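Local atomic coordinates of aspartate aminotransferase (Thermotoga maritima, PDB entry 1O4S), a protein that catalyses the reversible, pyridoxal phosphate-dependent transfer of an amino group between L-aspartate and 2-oxoglutarate, giving oxaloacetate and L-glutamate. Residues B[56-62]-B[289-293]; B[132-136]-B[357-361]; B[252-256]-B[282-287]; B[337-341]-B[352-356]. One frame throughout, in Å; residues are numbered along the deposited sequence.

Contact 1: B[56-62]-B[289-293]; sequences PEPVVEE and KALEV
The start of helix 57-68, with Pro56 at its N-cap, packs on helix 281-290 around Lys289 and on the type I beta turn from Ala290 to Val293. The CA atoms nearest each other are those of Val59 and Lys289, 5.8 Å apart. Val293, the last residue of the turn, carries much of the apolar part of the contact. Its CG1, anti to the backbone N (chi1 170°), meets Pro56 CB at 3.8 Å. Its other methyl, CG2, touches Pro58 CB and also Val59 CG2, the latter at 4.1 Å. Val59 CG2 reaches on to Ala290 CB at 4.0 Å. Met250 packs against both Val59 and Ala290.

Lys289 forms the outer half. Its chain is bent at chi2 and chi3 and crosses that of Glu62 at about a right angle. The crossing is made by methylenes, with Glu62 CG 3.8 Å from Lys289 CB. Lys289 CG also lies over the backbone, 3.5 Å from Pro58 O. The ammonium turns back to its own segment, where Lys289 NZ makes a weak salt bridge of 3.4 Å to Glu292 OE1. Glu62 OE1 stays 4.8 Å from Lys289 NZ, too far for a contact. With only an alanine here in place of Lys289, the Glu292 carboxylate is likely to lose its mate and the Glu62 methylenes their cover. Helix 57-68 is thus joined to the end of helix 281-290 and the turn after it mainly by carbon packing, and opposite charges at the outer edge probably add only a mild, long-range attraction.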
loop_
_atom_site.group_PDB
_atom_site.type_symbol
_atom_site.label_atom_id
_atom_site.label_comp_id
_atom_site.label_asym_id
_atom_site.label_seq_id
_atom_site.Cartn_x
_atom_site.Cartn_y
_atom_site.Cartn_z
ATOM N N PRO B 56 7.543 2.224 21.363
ATOM C CA PRO B 56 7.623 1.742 22.741
ATOM C C PRO B 56 8.373 0.437 22.851
ATOM O O PRO B 56 8.164 -0.447 22.046
ATOM C CB PRO B 56 6.162 1.567 23.126
ATOM C CG PRO B 56 5.454 2.569 22.305
ATOM C CD PRO B 56 6.155 2.497 20.980
ATOM N N GLU B 57 9.237 0.317 23.847
ATOM C CA GLU B 57 10.095 -0.833 23.936
ATOM C C GLU B 57 9.319 -2.159 23.987
ATOM O O GLU B 57 9.761 -3.121 23.434
ATOM C CB GLU B 57 11.065 -0.698 25.108
ATOM C CG GLU B 57 12.253 -1.677 25.049
ATOM C CD GLU B 57 13.142 -1.483 23.799
ATOM O OE1 GLU B 57 14.019 -2.351 23.531
ATOM O OE2 GLU B 57 12.971 -0.459 23.062
ATOM N N PRO B 58 8.171 -2.247 24.646
ATOM C CA PRO B 58 7.456 -3.529 24.633
ATOM C C PRO B 58 7.044 -3.957 23.237
ATOM O O PRO B 58 6.965 -5.164 22.980
ATOM C CB PRO B 58 6.258 -3.283 25.559
ATOM C CG PRO B 58 6.737 -2.175 26.444
ATOM C CD PRO B 58 7.516 -1.262 25.523
ATOM N N VAL B 59 6.779 -2.982 22.373
ATOM C CA VAL B 59 6.422 -3.231 20.993
ATOM C C VAL B 59 7.654 -3.737 20.231
ATOM O O VAL B 59 7.554 -4.714 19.527
ATOM C CB VAL B 59 5.851 -1.972 20.297
ATOM C CG1 VAL B 59 5.520 -2.258 18.795
ATOM C CG2 VAL B 59 4.622 -1.468 21.035
ATOM N N VAL B 60 8.793 -3.068 20.389
ATOM C CA VAL B 60 10.057 -3.560 19.840
ATOM C C VAL B 60 10.329 -5.006 20.270
ATOM O O VAL B 60 10.638 -5.876 19.439
ATOM C CB VAL B 60 11.221 -2.681 20.279
ATOM C CG1 VAL B 60 12.557 -3.296 19.891
ATOM C CG2 VAL B 60 11.088 -1.251 19.720
ATOM N N GLU B 61 10.199 -5.282 21.563
ATOM C CA GLU B 61 10.496 -6.617 22.100
ATOM C C GLU B 61 9.615 -7.705 21.494
ATOM O O GLU B 61 10.130 -8.759 21.125
ATOM C CB GLU B 61 10.409 -6.670 23.652
ATOM C CG GLU B 61 11.501 -5.826 24.308
ATOM C CD GLU B 61 11.436 -5.740 25.864
ATOM O OE1 GLU B 61 10.367 -6.075 26.490
ATOM O OE2 GLU B 61 12.477 -5.318 26.452
ATOM N N GLU B 62 8.309 -7.459 21.421
ATOM C CA GLU B 62 7.394 -8.379 20.730
ATOM C C GLU B 62 7.722 -8.598 19.243
ATOM O O GLU B 62 7.652 -9.720 18.739
ATOM C CB GLU B 62 5.973 -7.879 20.869
ATOM C CG GLU B 62 4.925 -8.632 20.086
ATOM C CD GLU B 62 4.734 -10.063 20.526
ATOM O OE1 GLU B 62 5.216 -10.447 21.643
ATOM O OE2 GLU B 62 4.082 -10.799 19.726
ATOM N N LYS B 289 0.570 -5.856 20.151
ATOM C CA LYS B 289 1.164 -5.516 21.439
ATOM C C LYS B 289 0.931 -4.049 21.791
ATOM O O LYS B 289 0.744 -3.689 22.955
ATOM C CB LYS B 289 2.670 -5.826 21.410
ATOM C CG LYS B 289 3.482 -5.434 22.675
ATOM C CD LYS B 289 3.006 -6.120 23.979
ATOM C CE LYS B 289 3.169 -7.648 23.971
ATOM N NZ LYS B 289 2.861 -8.324 25.306
ATOM N N ALA B 290 0.974 -3.188 20.788
ATOM C CA ALA B 290 0.775 -1.759 20.987
ATOM C C ALA B 290 -0.566 -1.455 21.630
ATOM O O ALA B 290 -0.647 -0.499 22.374
ATOM C CB ALA B 290 0.894 -1.016 19.733
ATOM N N LEU B 291 -1.590 -2.258 21.337
ATOM C CA LEU B 291 -2.893 -2.147 21.980
ATOM C C LEU B 291 -2.818 -2.200 23.509
ATOM O O LEU B 291 -3.610 -1.557 24.195
ATOM C CB LEU B 291 -3.818 -3.248 21.482
ATOM C CG LEU B 291 -4.332 -3.078 20.056
ATOM C CD1 LEU B 291 -4.970 -4.368 19.607
ATOM C CD2 LEU B 291 -5.331 -1.928 19.975
ATOM N N GLU B 292 -1.843 -2.938 24.040
ATOM C CA GLU B 292 -1.649 -3.048 25.475
ATOM C C GLU B 292 -0.794 -1.930 26.107
ATOM O O GLU B 292 -0.641 -1.889 27.329
ATOM C CB GLU B 292 -0.974 -4.379 25.798
ATOM C CG GLU B 292 -1.717 -5.598 25.314
ATOM C CD GLU B 292 -0.872 -6.872 25.415
ATOM O OE1 GLU B 292 -0.082 -7.008 26.363
ATOM O OE2 GLU B 292 -0.996 -7.743 24.521
ATOM N N VAL B 293 -0.235 -1.047 25.295
ATOM C CA VAL B 293 0.789 -0.126 25.742
ATOM C C VAL B 293 0.188 1.253 26.079
ATOM O O VAL B 293 -0.593 1.823 25.335
ATOM C CB VAL B 293 1.940 -0.047 24.701
ATOM C CG1 VAL B 293 2.889 1.079 25.015
ATOM C CG2 VAL B 293 2.707 -1.432 24.608
#

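Contact 2: B[132-136]-B[357-361]. With PLP (pyridoxal-5'-phosphate), chain M; SO4 (sulfate ion), chain K; SO4 (sulfate ion), chain L.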
loop_
_atom_site.group_PDB
_atom_site.type_symbol
_atom_site.label_atom_id
_atom_site.label_comp_id
_atom_site.label_asym_id
_atom_site.label_seq_id
_atom_site.Cartn_x
_atom_site.Cartn_y
_atom_site.Cartn_z
ATOM N N SER B 132 -11.039 23.112 5.048
ATOM C CA SER B 132 -9.711 23.692 5.107
ATOM C C SER B 132 -9.692 24.600 6.354
ATOM O O SER B 132 -10.751 25.034 6.770
ATOM C CB SER B 132 -9.404 24.473 3.834
ATOM O OG SER B 132 -10.220 25.631 3.746
ATOM N N PRO B 133 -8.528 24.868 6.958
ATOM C CA PRO B 133 -7.225 24.262 6.569
ATOM C C PRO B 133 -7.236 22.733 6.508
ATOM O O PRO B 133 -7.788 22.093 7.389
ATOM C CB PRO B 133 -6.251 24.761 7.656
ATOM C CG PRO B 133 -6.868 26.052 8.144
ATOM C CD PRO B 133 -8.375 25.851 8.042
ATOM N N VAL B 134 -6.647 22.158 5.466
ATOM C CA VAL B 134 -6.824 20.724 5.204
ATOM C C VAL B 134 -5.494 20.005 5.008
ATOM O O VAL B 134 -4.622 20.504 4.332
ATOM C CB VAL B 134 -7.758 20.488 3.991
ATOM C CG1 VAL B 134 -7.098 20.922 2.693
ATOM C CG2 VAL B 134 -8.227 19.019 3.898
ATOM N N TRP B 135 -5.355 18.826 5.618
ATOM C CA TRP B 135 -4.157 17.999 5.446
ATOM C C TRP B 135 -3.873 17.696 3.953
ATOM O O TRP B 135 -4.781 17.514 3.139
ATOM C CB TRP B 135 -4.292 16.692 6.242
ATOM C CG TRP B 135 -3.076 15.835 6.216
ATOM C CD1 TRP B 135 -1.777 16.221 6.484
ATOM C CD2 TRP B 135 -3.022 14.432 5.938
ATOM N NE1 TRP B 135 -0.937 15.137 6.373
ATOM C CE2 TRP B 135 -1.672 14.026 6.051
ATOM C CE3 TRP B 135 -3.979 13.467 5.606
ATOM C CZ2 TRP B 135 -1.258 12.695 5.843
ATOM C CZ3 TRP B 135 -3.548 12.108 5.392
ATOM C CH2 TRP B 135 -2.214 11.756 5.523
ATOM N N VAL B 136 -2.592 17.629 3.629
ATOM C CA VAL B 136 -2.143 17.602 2.244
ATOM C C VAL B 136 -2.504 16.387 1.398
ATOM O O VAL B 136 -2.396 16.464 0.179
ATOM C CB VAL B 136 -0.619 17.826 2.151
ATOM C CG1 VAL B 136 -0.266 19.202 2.655
ATOM C CG2 VAL B 136 0.156 16.756 2.936
ATOM N N ALA B 357 0.118 25.303 1.915
ATOM C CA ALA B 357 0.103 23.864 1.703
ATOM C C ALA B 357 -1.232 23.223 2.146
ATOM O O ALA B 357 -1.647 22.180 1.631
ATOM C CB ALA B 357 1.265 23.260 2.423
ATOM N N PHE B 358 -1.900 23.855 3.100
ATOM C CA PHE B 358 -3.151 23.376 3.677
ATOM C C PHE B 358 -4.375 24.165 3.162
ATOM O O PHE B 358 -5.457 24.133 3.770
ATOM C CB PHE B 358 -3.029 23.472 5.191
ATOM C CG PHE B 358 -1.761 22.841 5.737
ATOM C CD1 PHE B 358 -1.706 21.473 5.995
ATOM C CD2 PHE B 358 -0.617 23.608 5.981
ATOM C CE1 PHE B 358 -0.517 20.861 6.524
ATOM C CE2 PHE B 358 0.569 23.023 6.489
ATOM C CZ PHE B 358 0.607 21.629 6.745
ATOM N N LEU B 359 -4.178 24.871 2.048
ATOM C CA LEU B 359 -5.170 25.755 1.421
ATOM C C LEU B 359 -5.639 26.913 2.296
ATOM O O LEU B 359 -6.761 27.390 2.144
ATOM C CB LEU B 359 -6.375 24.956 0.911
ATOM C CG LEU B 359 -5.999 23.744 0.049
ATOM C CD1 LEU B 359 -7.244 23.083 -0.581
ATOM C CD2 LEU B 359 -4.964 24.151 -1.007
ATOM N N LYS B 360 -4.775 27.376 3.189
ATOM C CA LYS B 360 -5.070 28.523 4.043
ATOM C C LYS B 360 -3.867 29.460 4.102
ATOM O O LYS B 360 -3.079 29.414 5.067
ATOM C CB LYS B 360 -5.476 28.083 5.449
ATOM C CG LYS B 360 -6.024 29.239 6.287
ATOM C CD LYS B 360 -7.489 29.488 6.000
ATOM C CE LYS B 360 -7.969 30.709 6.762
ATOM N NZ LYS B 360 -9.429 30.869 6.694
ATOM N N PRO B 361 -3.721 30.291 3.067
ATOM C CA PRO B 361 -2.639 31.279 3.002
ATOM C C PRO B 361 -2.655 32.299 4.151
ATOM O O PRO B 361 -3.677 32.528 4.785
ATOM C CB PRO B 361 -2.879 31.978 1.655
ATOM C CG PRO B 361 -3.701 30.966 0.846
ATOM C CD PRO B 361 -4.584 30.331 1.868
HETATM N N1 PLP M . -4.314 12.011 8.897
HETATM C C2 PLP M . -3.588 13.102 9.334
HETATM C C2A PLP M . -4.307 14.418 9.293
HETATM C C3 PLP M . -2.254 12.969 9.750
HETATM O O3 PLP M . -1.630 13.948 10.144
HETATM C C4 PLP M . -1.652 11.701 9.783
HETATM C C4A PLP M . -0.193 11.550 10.266
HETATM C C5 PLP M . -2.445 10.612 9.346
HETATM C C6 PLP M . -3.755 10.792 8.907
HETATM C C5A PLP M . -2.009 9.163 9.294
HETATM O O4P PLP M . -0.741 8.724 8.836
HETATM P P PLP M . -0.307 7.184 8.888
HETATM O O1P PLP M . 1.125 7.317 9.252
HETATM O O2P PLP M . -1.132 6.455 9.865
HETATM O O3P PLP M . -0.511 6.825 7.468
HETATM S S SO4 K . 2.286 16.345 7.437
HETATM O O1 SO4 K . 1.350 16.541 8.554
HETATM O O2 SO4 K . 1.675 16.975 6.261
HETATM O O3 SO4 K . 3.653 16.865 7.675
HETATM O O4 SO4 K . 2.440 14.911 7.265
HETATM S S SO4 L . -9.213 34.006 9.147
HETATM O O1 SO4 L . -9.029 32.564 8.942
HETATM O O2 SO4 L . -7.901 34.684 9.193
HETATM O O3 SO4 L . -9.948 34.483 7.968
HETATM O O4 SO4 L . -10.024 34.246 10.349
HETATM O O HOH W 1 -9.584 26.931 1.653
HETATM O O HOH W 2 -3.608 20.617 1.584
#
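Two irregular segments meet through one backbone hydrogen bond, Val134 N to Phe358 O, at 2.9 Å and nearly straight (162°). A cis peptide bond precedes Pro133, and Pro133 CA gives the same Phe358 O a CA-H...O contact of 3.3 Å. Phe358 returns one from its own CA to Val134 O. That oxygen also sits at the edge of the Phe358 ring, 3.5 Å from CD1. A water donates to both Val134 O and Ala357 O.

Pro133 CG rests on Lys360 CB at 3.7 Å. The Val134 and Leu359 side chains lie alongside each other, pointing the same way, with Val134 CG1 3.9 Å from Leu359 CD1. The pair of loops lines the active site of a fold type I aminotransferase. Trp135 is directed away from the 357-361 loop, with CG anti to the backbone N (chi1 -175°). Its indole lies nearly parallel to the cofactor ring, with PLP C2 3.6 Å above the ring plane. At the indole edge NE1 makes weak hydrogen bonds to a sulfate that Asn185 and Arg365 also hold, consistent with a substrate carboxylate site. At the far end Lys360 NZ binds a second sulfate, 2.8 Å from its O1, and forms a salt bridge with Glu153.

Contact 3: B[252-256]-B[282-287]. With PLP (pyridoxal-5'-phosphate), chain M.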
loop_
_atom_site.group_PDB
_atom_site.type_symbol
_atom_site.label_atom_id
_atom_site.label_comp_id
_atom_site.label_asym_id
_atom_site.label_seq_id
_atom_site.Cartn_x
_atom_site.Cartn_y
_atom_site.Cartn_z
ATOM N N GLY B 252 6.754 4.799 11.128
ATOM C CA GLY B 252 7.455 3.980 10.162
ATOM C C GLY B 252 6.967 2.529 10.040
ATOM O O GLY B 252 7.329 1.864 9.106
ATOM N N TRP B 253 6.151 2.067 10.980
ATOM C CA TRP B 253 5.547 0.722 10.956
ATOM C C TRP B 253 4.443 0.572 9.908
ATOM O O TRP B 253 4.299 -0.505 9.358
ATOM C CB TRP B 253 5.015 0.297 12.321
ATOM C CG TRP B 253 6.070 0.036 13.304
ATOM C CD1 TRP B 253 6.611 0.924 14.209
ATOM C CD2 TRP B 253 6.694 -1.209 13.545
ATOM N NE1 TRP B 253 7.534 0.283 14.995
ATOM C CE2 TRP B 253 7.633 -1.020 14.580
ATOM C CE3 TRP B 253 6.575 -2.481 12.969
ATOM C CZ2 TRP B 253 8.436 -2.047 15.045
ATOM C CZ3 TRP B 253 7.387 -3.493 13.429
ATOM C CH2 TRP B 253 8.295 -3.266 14.460
ATOM N N ARG B 254 3.762 1.673 9.593
ATOM C CA ARG B 254 2.626 1.753 8.671
ATOM C C ARG B 254 1.508 0.797 9.048
ATOM O O ARG B 254 1.245 -0.135 8.291
ATOM C CB ARG B 254 3.046 1.528 7.200
ATOM C CG ARG B 254 4.417 2.094 6.808
ATOM C CD ARG B 254 4.571 3.602 6.857
ATOM N NE ARG B 254 3.472 4.296 6.202
ATOM C CZ ARG B 254 2.524 5.018 6.794
ATOM N NH1 ARG B 254 2.508 5.196 8.104
ATOM N NH2 ARG B 254 1.568 5.572 6.056
ATOM N N VAL B 255 0.895 1.006 10.219
ATOM C CA VAL B 255 -0.257 0.236 10.664
ATOM C C VAL B 255 -1.369 1.183 11.082
ATOM O O VAL B 255 -1.220 1.974 12.015
ATOM C CB VAL B 255 0.021 -0.615 11.897
ATOM C CG1 VAL B 255 -1.156 -1.582 12.149
ATOM C CG2 VAL B 255 1.307 -1.310 11.779
ATOM N N GLY B 256 -2.485 1.090 10.374
ATOM C CA GLY B 256 -3.673 1.810 10.719
ATOM C C GLY B 256 -4.828 0.884 10.431
ATOM O O GLY B 256 -4.622 -0.296 10.089
ATOM N N VAL B 282 5.273 -8.557 10.648
ATOM C CA VAL B 282 5.925 -8.061 11.855
ATOM C C VAL B 282 5.136 -6.892 12.443
ATOM O O VAL B 282 4.876 -6.855 13.646
ATOM C CB VAL B 282 7.423 -7.684 11.640
ATOM C CG1 VAL B 282 8.093 -7.423 12.982
ATOM C CG2 VAL B 282 8.159 -8.781 10.887
ATOM N N ALA B 283 4.778 -5.934 11.589
ATOM C CA ALA B 283 4.006 -4.772 11.980
ATOM C C ALA B 283 2.669 -5.175 12.651
ATOM O O ALA B 283 2.229 -4.570 13.609
ATOM C CB ALA B 283 3.740 -3.863 10.751
ATOM N N GLN B 284 2.022 -6.192 12.127
ATOM C CA GLN B 284 0.773 -6.652 12.704
ATOM C C GLN B 284 0.993 -7.107 14.112
ATOM O O GLN B 284 0.223 -6.716 14.987
ATOM C CB GLN B 284 0.126 -7.720 11.868
ATOM C CG GLN B 284 -0.254 -7.226 10.508
ATOM C CD GLN B 284 -1.155 -8.174 9.747
ATOM O OE1 GLN B 284 -2.235 -8.482 10.201
ATOM N NE2 GLN B 284 -0.733 -8.583 8.575
ATOM N N TYR B 285 2.028 -7.894 14.357
ATOM C CA TYR B 285 2.314 -8.313 15.720
ATOM C C TYR B 285 2.758 -7.183 16.618
ATOM O O TYR B 285 2.385 -7.144 17.807
ATOM C CB TYR B 285 3.264 -9.516 15.764
ATOM C CG TYR B 285 2.496 -10.763 15.343
ATOM C CD1 TYR B 285 2.582 -11.259 14.054
ATOM C CD2 TYR B 285 1.627 -11.395 16.228
ATOM C CE1 TYR B 285 1.867 -12.361 13.656
ATOM C CE2 TYR B 285 0.905 -12.506 15.835
ATOM C CZ TYR B 285 1.046 -12.978 14.539
ATOM O OH TYR B 285 0.356 -14.062 14.130
ATOM N N ALA B 286 3.495 -6.233 16.056
ATOM C CA ALA B 286 3.882 -5.047 16.809
ATOM C C ALA B 286 2.612 -4.261 17.272
ATOM O O ALA B 286 2.505 -3.871 18.418
ATOM C CB ALA B 286 4.790 -4.178 15.973
ATOM N N ALA B 287 1.662 -4.064 16.365
ATOM C CA ALA B 287 0.429 -3.350 16.654
ATOM C C ALA B 287 -0.457 -4.066 17.680
ATOM O O ALA B 287 -1.055 -3.456 18.548
ATOM C CB ALA B 287 -0.338 -3.073 15.335
HETATM N N1 PLP M . -4.314 12.011 8.897
HETATM C C2 PLP M . -3.588 13.102 9.334
HETATM C C2A PLP M . -4.307 14.418 9.293
HETATM C C3 PLP M . -2.254 12.969 9.750
HETATM O O3 PLP M . -1.630 13.948 10.144
HETATM C C4 PLP M . -1.652 11.701 9.783
HETATM C C4A PLP M . -0.193 11.550 10.266
HETATM C C5 PLP M . -2.445 10.612 9.346
HETATM C C6 PLP M . -3.755 10.792 8.907
HETATM C C5A PLP M . -2.009 9.163 9.294
HETATM O O4P PLP M . -0.741 8.724 8.836
HETATM P P PLP M . -0.307 7.184 8.888
HETATM O O1P PLP M . 1.125 7.317 9.252
HETATM O O2P PLP M . -1.132 6.455 9.865
HETATM O O3P PLP M . -0.511 6.825 7.468
#
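Trp253 has CG anti to its carbonyl carbon (chi1 -69°), which lays the indole against Ala283 and Ala286 of helix 281-290. Val255, with chi1 at -170°, spreads its two methyls over Ala283 and Ala287. This is the phosphate-binding region of a fold type I PLP enzyme, where the loop ahead of strand 256-259 carries Arg254 to the cofactor. Small residues on the helix let the loop come close. Ala286 CB stands over the face of the Trp253 six-membered ring, 3.9 Å from its centroid and 17° off the normal, a CH-pi contact. Trp253 CE3 comes within 3.6 Å of Ala283 CA. Val282 CG1 meets the indole edge instead, 4.0 Å from Trp253 CZ3. The indole N-H is used outside the contact, by Thr55 OG1.

Val255 CG2 touches Ala283 CB at 3.7 Å, and Val255 CG1 touches Ala287 CB at 3.6 Å. Between these two packed residues Arg254 leads off to the other side of the loop. The second subunit backs it: Arg254 NH2 also bonds to Thr276 O of that subunit, which should help fix the turn of the guanidinium. The phosphorus lies at the guanidinium edge, in its plane. Two N-H groups donate to two phosphate oxygens, Arg254 NH1 to PLP O1P at 2.8 Å and Arg254 NH2 to PLP O3P at 2.8 Å.

Contact 4: B[337-341]-B[352-356]; sequences DVKFC and LVPGS
Helix 337-348 begins alongside the end of strand 350-354, and the segments run in opposite order: Val338 CA is 5.1 Å from Pro354 CA and Cys341 CA 5.9 Å from Leu352 CA. Past the strand, residues 355-356 turn into a 3-10 segment that brings Ser356 to Asp337. Asp337 places its CG between the backbone N and the carbonyl carbon (chi1 53°), which points the carboxylate at Ser356. OD2 takes two bonds from this one residue. Ser356 OG gives a hydrogen bond of 2.7 Å to the syn lone pair of Asp337 OD2. Ser356 N reaches the same Asp337 OD2 at 3.0 Å, from well above the carboxylate plane. Asp337 OD1 accepts from Gly362 N. Were the Asp337 carboxylate cut back to an alanine, the N-H groups of Ser356 and Gly362 would probably be left without their acceptor and the Ser356 hydroxyl free to turn.

Apolar packing follows along the helix. Val338 CG2 lies 4.0 Å from Pro354 CB. Cys341 SG sits against the Pro354 ring, 3.8 Å from CG. The Phe340 ring meets Leu352 CD1 at its edge, and a water links Cys341 O to Leu352 N, donating to the former and accepting from the latter.

The helix thus lies on one side of the four-stranded sheet, where Leu29 of helix 27-38 touches Cys341 and Pro354, Val364 of strand 363-367 touches Cys341 and Leu352, and Phe385 of helix 372-386 meets Phe340 edge-to-face.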
loop_
_atom_site.group_PDB
_atom_site.type_symbol
_atom_site.label_atom_id
_atom_site.label_comp_id
_atom_site.label_asym_id
_atom_site.label_seq_id
_atom_site.Cartn_x
_atom_site.Cartn_y
_atom_site.Cartn_z
ATOM N N ASP B 337 2.961 33.609 3.089
ATOM C CA ASP B 337 3.406 32.606 4.070
ATOM C C ASP B 337 4.558 31.778 3.526
ATOM O O ASP B 337 5.455 31.393 4.277
ATOM C CB ASP B 337 2.252 31.682 4.504
ATOM C CG ASP B 337 1.549 31.041 3.339
ATOM O OD1 ASP B 337 0.617 31.646 2.785
ATOM O OD2 ASP B 337 1.856 29.942 2.873
ATOM N N VAL B 338 4.523 31.471 2.233
ATOM C CA VAL B 338 5.646 30.802 1.583
ATOM C C VAL B 338 6.923 31.609 1.751
ATOM O O VAL B 338 7.950 31.059 2.113
ATOM C CB VAL B 338 5.425 30.576 0.079
ATOM C CG1 VAL B 338 6.665 29.928 -0.549
ATOM C CG2 VAL B 338 4.195 29.725 -0.170
ATOM N N LYS B 339 6.860 32.903 1.469
ATOM C CA LYS B 339 8.022 33.759 1.640
ATOM C C LYS B 339 8.408 33.881 3.113
ATOM O O LYS B 339 9.587 33.904 3.438
ATOM C CB LYS B 339 7.785 35.158 1.046
ATOM C CG LYS B 339 7.483 35.170 -0.472
ATOM C CD LYS B 339 7.402 36.647 -1.009
ATOM C CE LYS B 339 6.828 36.783 -2.445
ATOM N NZ LYS B 339 6.875 38.229 -2.933
ATOM N N PHE B 340 7.419 33.968 3.996
ATOM C CA PHE B 340 7.685 33.977 5.437
ATOM C C PHE B 340 8.585 32.795 5.830
ATOM O O PHE B 340 9.554 32.963 6.570
ATOM C CB PHE B 340 6.383 33.931 6.248
ATOM C CG PHE B 340 6.584 34.066 7.753
ATOM C CD1 PHE B 340 6.362 35.279 8.388
ATOM C CD2 PHE B 340 6.992 32.968 8.524
ATOM C CE1 PHE B 340 6.539 35.420 9.774
ATOM C CE2 PHE B 340 7.179 33.098 9.909
ATOM C CZ PHE B 340 6.940 34.319 10.537
ATOM N N CYS B 341 8.265 31.617 5.319
ATOM C CA CYS B 341 8.963 30.389 5.692
ATOM C C CYS B 341 10.324 30.276 5.026
ATOM O O CYS B 341 11.252 29.717 5.623
ATOM C CB CYS B 341 8.129 29.175 5.342
ATOM S SG CYS B 341 6.662 29.035 6.361
ATOM N N LEU B 352 9.404 26.022 9.178
ATOM C CA LEU B 352 7.954 25.892 9.322
ATOM C C LEU B 352 7.306 25.546 7.970
ATOM O O LEU B 352 7.942 25.590 6.919
ATOM C CB LEU B 352 7.344 27.166 9.898
ATOM C CG LEU B 352 7.972 27.746 11.177
ATOM C CD1 LEU B 352 7.490 29.154 11.482
ATOM C CD2 LEU B 352 7.702 26.867 12.345
ATOM N N VAL B 353 6.039 25.175 8.021
ATOM C CA VAL B 353 5.317 24.783 6.832
ATOM C C VAL B 353 4.347 25.911 6.434
ATOM O O VAL B 353 3.526 26.304 7.225
ATOM C CB VAL B 353 4.520 23.509 7.070
ATOM C CG1 VAL B 353 3.885 23.051 5.769
ATOM C CG2 VAL B 353 5.424 22.402 7.661
ATOM N N PRO B 354 4.436 26.413 5.204
ATOM C CA PRO B 354 3.479 27.426 4.729
ATOM C C PRO B 354 2.022 26.942 4.834
ATOM O O PRO B 354 1.724 25.843 4.387
ATOM C CB PRO B 354 3.890 27.631 3.278
ATOM C CG PRO B 354 5.328 27.220 3.259
ATOM C CD PRO B 354 5.435 26.060 4.179
ATOM N N GLY B 355 1.145 27.760 5.427
ATOM C CA GLY B 355 -0.293 27.503 5.456
ATOM C C GLY B 355 -0.942 27.265 4.088
ATOM O O GLY B 355 -1.952 26.551 3.985
ATOM N N SER B 356 -0.359 27.865 3.051
ATOM C CA SER B 356 -0.696 27.579 1.641
ATOM C C SER B 356 -0.771 26.085 1.318
ATOM O O SER B 356 -1.593 25.653 0.515
ATOM C CB SER B 356 0.371 28.154 0.702
ATOM O OG SER B 356 0.351 29.532 0.689
HETATM O O HOH W 3 10.709 28.350 7.863
#

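How the contacts relate
The contacts form two pairs on opposite sides of the chain's centre. Contacts 1 and 3 share helix 281-290 and touch, with centres about 10 Å apart. Contacts 2 and 4 also touch, with centres about 11 Å apart. Contact 4 belongs to the four-stranded sheet, and contact 2 joins its 357-361 loop to the end of strand 127-132 in the seven-stranded sheet. Along the chain, contact 3 falls between the halves of contact 1, and contacts 3 and 4 between those of contact 2. Contacts 2 and 3 both reach the cofactor, one at its ring and one at its phosphate, although their centres are about 29 Å apart. Distant segments thus build one active site.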